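Local atomic coordinates of cobalamin biosynthesis protein CobN (Mycobacterium tuberculosis, PDB entry 7C6O), a protein that probably serves as the large catalytic subunit of cobaltochelatase, inserting cobalt into a corrin-ring precursor during cobalamin biosynthesis. Residues H522-P527 against T1027-F1032; I692-I697 against G735-L740. One frame throughout, in Å; residues are numbered along the deposited sequence.

Contact 1: residues H522-P527 against T1027-F1032; sequences HDPDLP and TAWGGF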
loop_
_atom_site.group_PDB
_atom_site.type_symbol
_atom_site.label_atom_id
_atom_site.label_comp_id
_atom_site.label_asym_id
_atom_site.label_seq_id
_atom_site.Cartn_x
_atom_site.Cartn_y
_atom_site.Cartn_z
ATOM N N HIS A 522 -1.340 26.018 -3.757
ATOM C CA HIS A 522 -2.431 25.978 -4.730
ATOM C C HIS A 522 -2.460 24.763 -5.643
ATOM O O HIS A 522 -3.508 24.517 -6.251
ATOM C CB HIS A 522 -2.400 27.234 -5.608
ATOM C CG HIS A 522 -2.587 28.507 -4.845
ATOM N ND1 HIS A 522 -3.830 28.985 -4.492
ATOM C CD2 HIS A 522 -1.689 29.397 -4.363
ATOM C CE1 HIS A 522 -3.690 30.117 -3.825
ATOM N NE2 HIS A 522 -2.401 30.389 -3.733
ATOM N N ASP A 523 -1.381 23.999 -5.792
ATOM C CA ASP A 523 -1.288 22.988 -6.847
ATOM C C ASP A 523 -0.736 21.679 -6.305
ATOM O O ASP A 523 0.410 21.310 -6.587
ATOM C CB ASP A 523 -0.422 23.499 -7.999
ATOM C CG ASP A 523 -0.881 24.843 -8.515
ATOM O OD1 ASP A 523 -1.983 24.913 -9.100
ATOM O OD2 ASP A 523 -0.146 25.832 -8.318
ATOM N N PRO A 524 -1.539 20.931 -5.544
ATOM C CA PRO A 524 -1.129 19.560 -5.207
ATOM C C PRO A 524 -0.940 18.690 -6.436
ATOM O O PRO A 524 -0.191 17.709 -6.365
ATOM C CB PRO A 524 -2.274 19.053 -4.319
ATOM C CG PRO A 524 -3.443 19.917 -4.674
ATOM C CD PRO A 524 -2.869 21.261 -5.004
ATOM N N ASP A 525 -1.558 19.049 -7.570
ATOM C CA ASP A 525 -1.447 18.306 -8.822
ATOM C C ASP A 525 -0.324 18.809 -9.720
ATOM O O ASP A 525 -0.395 18.632 -10.945
ATOM C CB ASP A 525 -2.779 18.342 -9.575
ATOM C CG ASP A 525 -3.363 19.736 -9.669
ATOM O OD1 ASP A 525 -2.807 20.667 -9.046
ATOM O OD2 ASP A 525 -4.384 19.900 -10.369
ATOM N N LEU A 526 0.707 19.428 -9.149
ATOM C CA LEU A 526 1.848 19.910 -9.912
ATOM C C LEU A 526 2.421 18.784 -10.772
ATOM O O LEU A 526 2.815 17.743 -10.229
ATOM C CB LEU A 526 2.922 20.448 -8.970
ATOM C CG LEU A 526 4.209 20.948 -9.635
ATOM C CD1 LEU A 526 3.936 22.200 -10.452
ATOM C CD2 LEU A 526 5.304 21.200 -8.600
ATOM N N PRO A 527 2.467 18.941 -12.090
ATOM C CA PRO A 527 2.978 17.869 -12.949
ATOM C C PRO A 527 4.491 17.785 -12.869
ATOM O O PRO A 527 5.147 18.729 -12.405
ATOM C CB PRO A 527 2.514 18.297 -14.350
ATOM C CG PRO A 527 2.468 19.789 -14.270
ATOM C CD PRO A 527 1.999 20.100 -12.871
ATOM N N THR A 1027 -5.627 22.626 3.623
ATOM C CA THR A 1027 -6.925 22.621 2.957
ATOM C C THR A 1027 -6.782 22.550 1.441
ATOM O O THR A 1027 -7.637 21.965 0.767
ATOM C CB THR A 1027 -7.717 23.863 3.369
ATOM O OG1 THR A 1027 -7.772 23.932 4.800
ATOM C CG2 THR A 1027 -9.133 23.812 2.822
ATOM N N ALA A 1028 -5.711 23.123 0.889
ATOM C CA ALA A 1028 -5.502 23.049 -0.554
ATOM C C ALA A 1028 -5.195 21.628 -1.006
ATOM O O ALA A 1028 -5.497 21.264 -2.148
ATOM C CB ALA A 1028 -4.370 23.986 -0.972
ATOM N N TRP A 1029 -4.598 20.818 -0.135
ATOM C CA TRP A 1029 -4.238 19.450 -0.479
ATOM C C TRP A 1029 -5.261 18.421 -0.022
ATOM O O TRP A 1029 -5.282 17.315 -0.572
ATOM C CB TRP A 1029 -2.871 19.093 0.123
ATOM C CG TRP A 1029 -1.707 19.779 -0.539
ATOM C CD1 TRP A 1029 -1.503 21.124 -0.655
ATOM C CD2 TRP A 1029 -0.580 19.149 -1.160
ATOM N NE1 TRP A 1029 -0.324 21.369 -1.313
ATOM C CE2 TRP A 1029 0.264 20.175 -1.632
ATOM C CE3 TRP A 1029 -0.200 17.817 -1.358
ATOM C CZ2 TRP A 1029 1.462 19.911 -2.297
ATOM C CZ3 TRP A 1029 0.992 17.557 -2.014
ATOM C CH2 TRP A 1029 1.808 18.599 -2.477
ATOM N N GLY A 1030 -6.109 18.750 0.951
ATOM C CA GLY A 1030 -7.018 17.764 1.507
ATOM C C GLY A 1030 -8.463 18.203 1.650
ATOM O O GLY A 1030 -9.263 17.504 2.280
ATOM N N GLY A 1031 -8.819 19.344 1.064
ATOM C CA GLY A 1031 -10.176 19.847 1.165
ATOM C C GLY A 1031 -11.109 19.285 0.110
ATOM O O GLY A 1031 -11.795 20.037 -0.588
ATOM N N PHE A 1032 -11.157 17.959 0.000
ATOM C CA PHE A 1032 -11.911 17.276 -1.043
ATOM C C PHE A 1032 -12.692 16.126 -0.426
ATOM O O PHE A 1032 -12.135 15.333 0.339
ATOM C CB PHE A 1032 -10.965 16.787 -2.146
ATOM C CG PHE A 1032 -10.151 17.890 -2.750
ATOM C CD1 PHE A 1032 -8.932 18.252 -2.198
ATOM C CD2 PHE A 1032 -10.629 18.603 -3.840
ATOM C CE1 PHE A 1032 -8.194 19.290 -2.736
ATOM C CE2 PHE A 1032 -9.894 19.643 -4.383
ATOM C CZ PHE A 1032 -8.677 19.986 -3.831
#
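Trp-1029 NE1 donates its hydrogen to the carbonyl oxygen of Ile-520, a bond that helps fix the rotation of the indole against which Pro-524 packs. The evidence for a CH-pi contact is direct: Pro-524 CB lies 3.8 Å from the centroid of the five-membered ring of Trp-1029, 20° off its normal. The nearest ring atom, Trp-1029 CD2, is 3.6 Å from Pro-524 CB, while Pro-524 CA reaches across to the benzo half, 3.9 Å from Trp-1029 CZ2. With chi1 at -71°, the indole CG is anti to the carbonyl carbon, which places one face of the indole against the proline. Pro-524 follows the first residue of a type I beta turn, Asp-523 to Leu-526, closed by Leu-526 N to Asp-523 O at 3.2 Å. The turn thus offers its proline to the last part of helix 1019-1030, just before the inverse gamma turn at Gly-1031 leads toward strand 1032-1034. Beside the indole, Pro-524 CG sits 3.5 Å from Ala-1028 O, a van der Waals approach. That oxygen also faces the ring edge of Phe-1032, in its plane. Asp-525 ties the turn to Lys-999 by a salt bridge.

Contact 2: residues I692-I697 against G735-L740; sequences IKDVQI and GLRQAL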
loop_
_atom_site.group_PDB
_atom_site.type_symbol
_atom_site.label_atom_id
_atom_site.label_comp_id
_atom_site.label_asym_id
_atom_site.label_seq_id
_atom_site.Cartn_x
_atom_site.Cartn_y
_atom_site.Cartn_z
ATOM N N ILE A 692 8.616 3.320 29.032
ATOM C CA ILE A 692 9.699 3.881 28.225
ATOM C C ILE A 692 10.967 3.043 28.317
ATOM O O ILE A 692 11.815 3.113 27.417
ATOM C CB ILE A 692 10.009 5.340 28.605
ATOM C CG1 ILE A 692 10.541 5.436 30.035
ATOM C CG2 ILE A 692 8.773 6.218 28.416
ATOM C CD1 ILE A 692 11.083 6.810 30.382
ATOM N N LYS A 693 11.121 2.252 29.380
ATOM C CA LYS A 693 12.257 1.344 29.485
ATOM C C LYS A 693 12.048 0.095 28.637
ATOM O O LYS A 693 12.998 -0.416 28.034
ATOM C CB LYS A 693 12.479 0.964 30.951
ATOM C CG LYS A 693 13.462 -0.170 31.174
ATOM C CD LYS A 693 13.650 -0.450 32.661
ATOM C CE LYS A 693 14.734 -1.486 32.890
ATOM N NZ LYS A 693 14.973 -1.722 34.340
ATOM N N ASP A 694 10.808 -0.387 28.565
ATOM C CA ASP A 694 10.492 -1.678 27.970
ATOM C C ASP A 694 10.223 -1.609 26.472
ATOM O O ASP A 694 10.279 -2.646 25.800
ATOM C CB ASP A 694 9.273 -2.281 28.677
ATOM C CG ASP A 694 9.091 -3.755 28.386
ATOM O OD1 ASP A 694 10.068 -4.517 28.539
ATOM O OD2 ASP A 694 7.964 -4.151 28.021
ATOM N N VAL A 695 9.938 -0.424 25.933
ATOM C CA VAL A 695 9.534 -0.315 24.536
ATOM C C VAL A 695 10.679 -0.729 23.618
ATOM O O VAL A 695 11.861 -0.506 23.917
ATOM C CB VAL A 695 9.056 1.116 24.233
ATOM C CG1 VAL A 695 10.210 2.108 24.332
ATOM C CG2 VAL A 695 8.390 1.182 22.861
ATOM N N GLN A 696 10.332 -1.363 22.501
ATOM C CA GLN A 696 11.323 -1.717 21.494
ATOM C C GLN A 696 11.642 -0.504 20.630
ATOM O O GLN A 696 10.735 0.197 20.170
ATOM C CB GLN A 696 10.812 -2.864 20.621
ATOM C CG GLN A 696 10.658 -4.187 21.351
ATOM C CD GLN A 696 11.993 -4.832 21.670
ATOM O OE1 GLN A 696 12.131 -5.544 22.665
ATOM N NE2 GLN A 696 12.980 -4.592 20.818
ATOM N N ILE A 697 12.932 -0.254 20.412
ATOM C CA ILE A 697 13.387 0.790 19.505
ATOM C C ILE A 697 14.417 0.179 18.568
ATOM O O ILE A 697 14.968 -0.893 18.828
ATOM C CB ILE A 697 13.994 2.005 20.240
ATOM C CG1 ILE A 697 15.242 1.580 21.016
ATOM C CG2 ILE A 697 12.970 2.645 21.167
ATOM C CD1 ILE A 697 15.995 2.736 21.645
ATOM N N GLY A 735 2.766 -14.891 23.864
ATOM C CA GLY A 735 4.021 -14.189 24.033
ATOM C C GLY A 735 4.927 -14.915 25.010
ATOM O O GLY A 735 4.472 -15.621 25.910
ATOM N N LEU A 736 6.236 -14.744 24.818
ATOM C CA LEU A 736 7.201 -15.433 25.668
ATOM C C LEU A 736 7.048 -15.012 27.125
ATOM O O LEU A 736 7.045 -15.855 28.030
ATOM C CB LEU A 736 8.623 -15.157 25.182
ATOM C CG LEU A 736 9.651 -16.292 25.246
ATOM C CD1 LEU A 736 11.033 -15.709 25.432
ATOM C CD2 LEU A 736 9.346 -17.325 26.326
ATOM N N ARG A 737 6.919 -13.707 27.374
ATOM C CA ARG A 737 6.766 -13.239 28.747
ATOM C C ARG A 737 5.371 -13.535 29.285
ATOM O O ARG A 737 5.194 -13.664 30.501
ATOM C CB ARG A 737 7.085 -11.745 28.827
ATOM C CG ARG A 737 8.450 -11.398 28.243
ATOM C CD ARG A 737 8.904 -9.986 28.598
ATOM N NE ARG A 737 7.901 -8.973 28.280
ATOM C CZ ARG A 737 8.147 -7.668 28.241
ATOM N NH1 ARG A 737 9.369 -7.208 28.485
ATOM N NH2 ARG A 737 7.171 -6.819 27.951
ATOM N N GLN A 738 4.376 -13.650 28.401
ATOM C CA GLN A 738 3.063 -14.132 28.820
ATOM C C GLN A 738 3.150 -15.563 29.335
ATOM O O GLN A 738 2.637 -15.881 30.415
ATOM C CB GLN A 738 2.073 -14.046 27.658
ATOM C CG GLN A 738 1.426 -12.688 27.472
ATOM C CD GLN A 738 0.466 -12.664 26.297
ATOM O OE1 GLN A 738 0.526 -13.523 25.416
ATOM N NE2 GLN A 738 -0.427 -11.680 26.280
ATOM N N ALA A 739 3.798 -16.443 28.566
ATOM C CA ALA A 739 3.996 -17.819 29.004
ATOM C C ALA A 739 4.829 -17.898 30.275
ATOM O O ALA A 739 4.777 -18.915 30.975
ATOM C CB ALA A 739 4.658 -18.636 27.894
ATOM N N LEU A 740 5.591 -16.854 30.587
ATOM C CA LEU A 740 6.382 -16.804 31.808
ATOM C C LEU A 740 5.673 -16.087 32.950
ATOM O O LEU A 740 6.254 -15.960 34.031
ATOM C CB LEU A 740 7.731 -16.127 31.538
ATOM C CG LEU A 740 8.733 -16.914 30.691
ATOM C CD1 LEU A 740 10.023 -16.129 30.525
ATOM C CD2 LEU A 740 9.004 -18.276 31.314
#
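Asp-694 and Arg-737 meet end-on through two nearly straight hydrogen bonds that together form a salt bridge. Arg-737 NH1 lies 2.8 Å from Asp-694 OD1, with an N-H...acceptor angle of 172°. Its partner, Arg-737 NH2 to Asp-694 OD2, is also 2.8 Å long, at 170°. Each oxygen uses its syn lone pair and lies practically in the guanidinium plane; the carboxylate and guanidinium planes are 13° apart, so the two groups form one flat, bidentate pair. The carboxylate gets there with its CG anti to the backbone N, and the arginine chain, bent at its third torsion, comes from the opposite direction. This ion pair is the tight part. The backbones stay apart, with the nearest CA atoms, of Asp-694 and Arg-737, 12.2 Å from each other, so the contact of the two segments rests on this pair and buries just 86 Å². The pair joins the end of helix 675-694, where the chain passes into strand 696-698 (antiparallel to strand 617-619), to the short, weakly bonded helix 736-739. Both charged groups are buried, and other charged side chains share them. Arg-619 NH1 forms a further salt bridge with Asp-694 OD1, whereas Arg-737 forms salt bridges with Glu-744 at NE and Glu-757 at NH1, a network likely to favour the charged forms. In contrast to this tight pairing, Asp-694 OD2 also hydrogen-bonds a glycerol, probably from the crystallisation liquor, so small molecules can reach this carboxylate. At the start of the short helix, Gly-735 N gives a 3.0 Å bond to Gln-738 OE1.

Overall arrangement
Along the chain the order is 522-527, 692-697, 735-740, 1027-1032, so both partners of contact 2 fall in the long interval between the partners of contact 1. Contact 1 joins segments 500 residues apart, bringing the loop between helices 517-522 and 530-539 to helix 1019-1030, near the edge of the mixed sheet containing strand 1032-1034. Contact 2 bridges a 37-residue interval that contains helix 710-722 and shares no helix, strand or sheet with contact 1. Their centres are 43 Å apart, and about 30 Å separates the nearest atoms. Contact 1 thus packs together sequence-distant parts of this large chain, whereas contact 2 joins neighbouring parts by an ion pair.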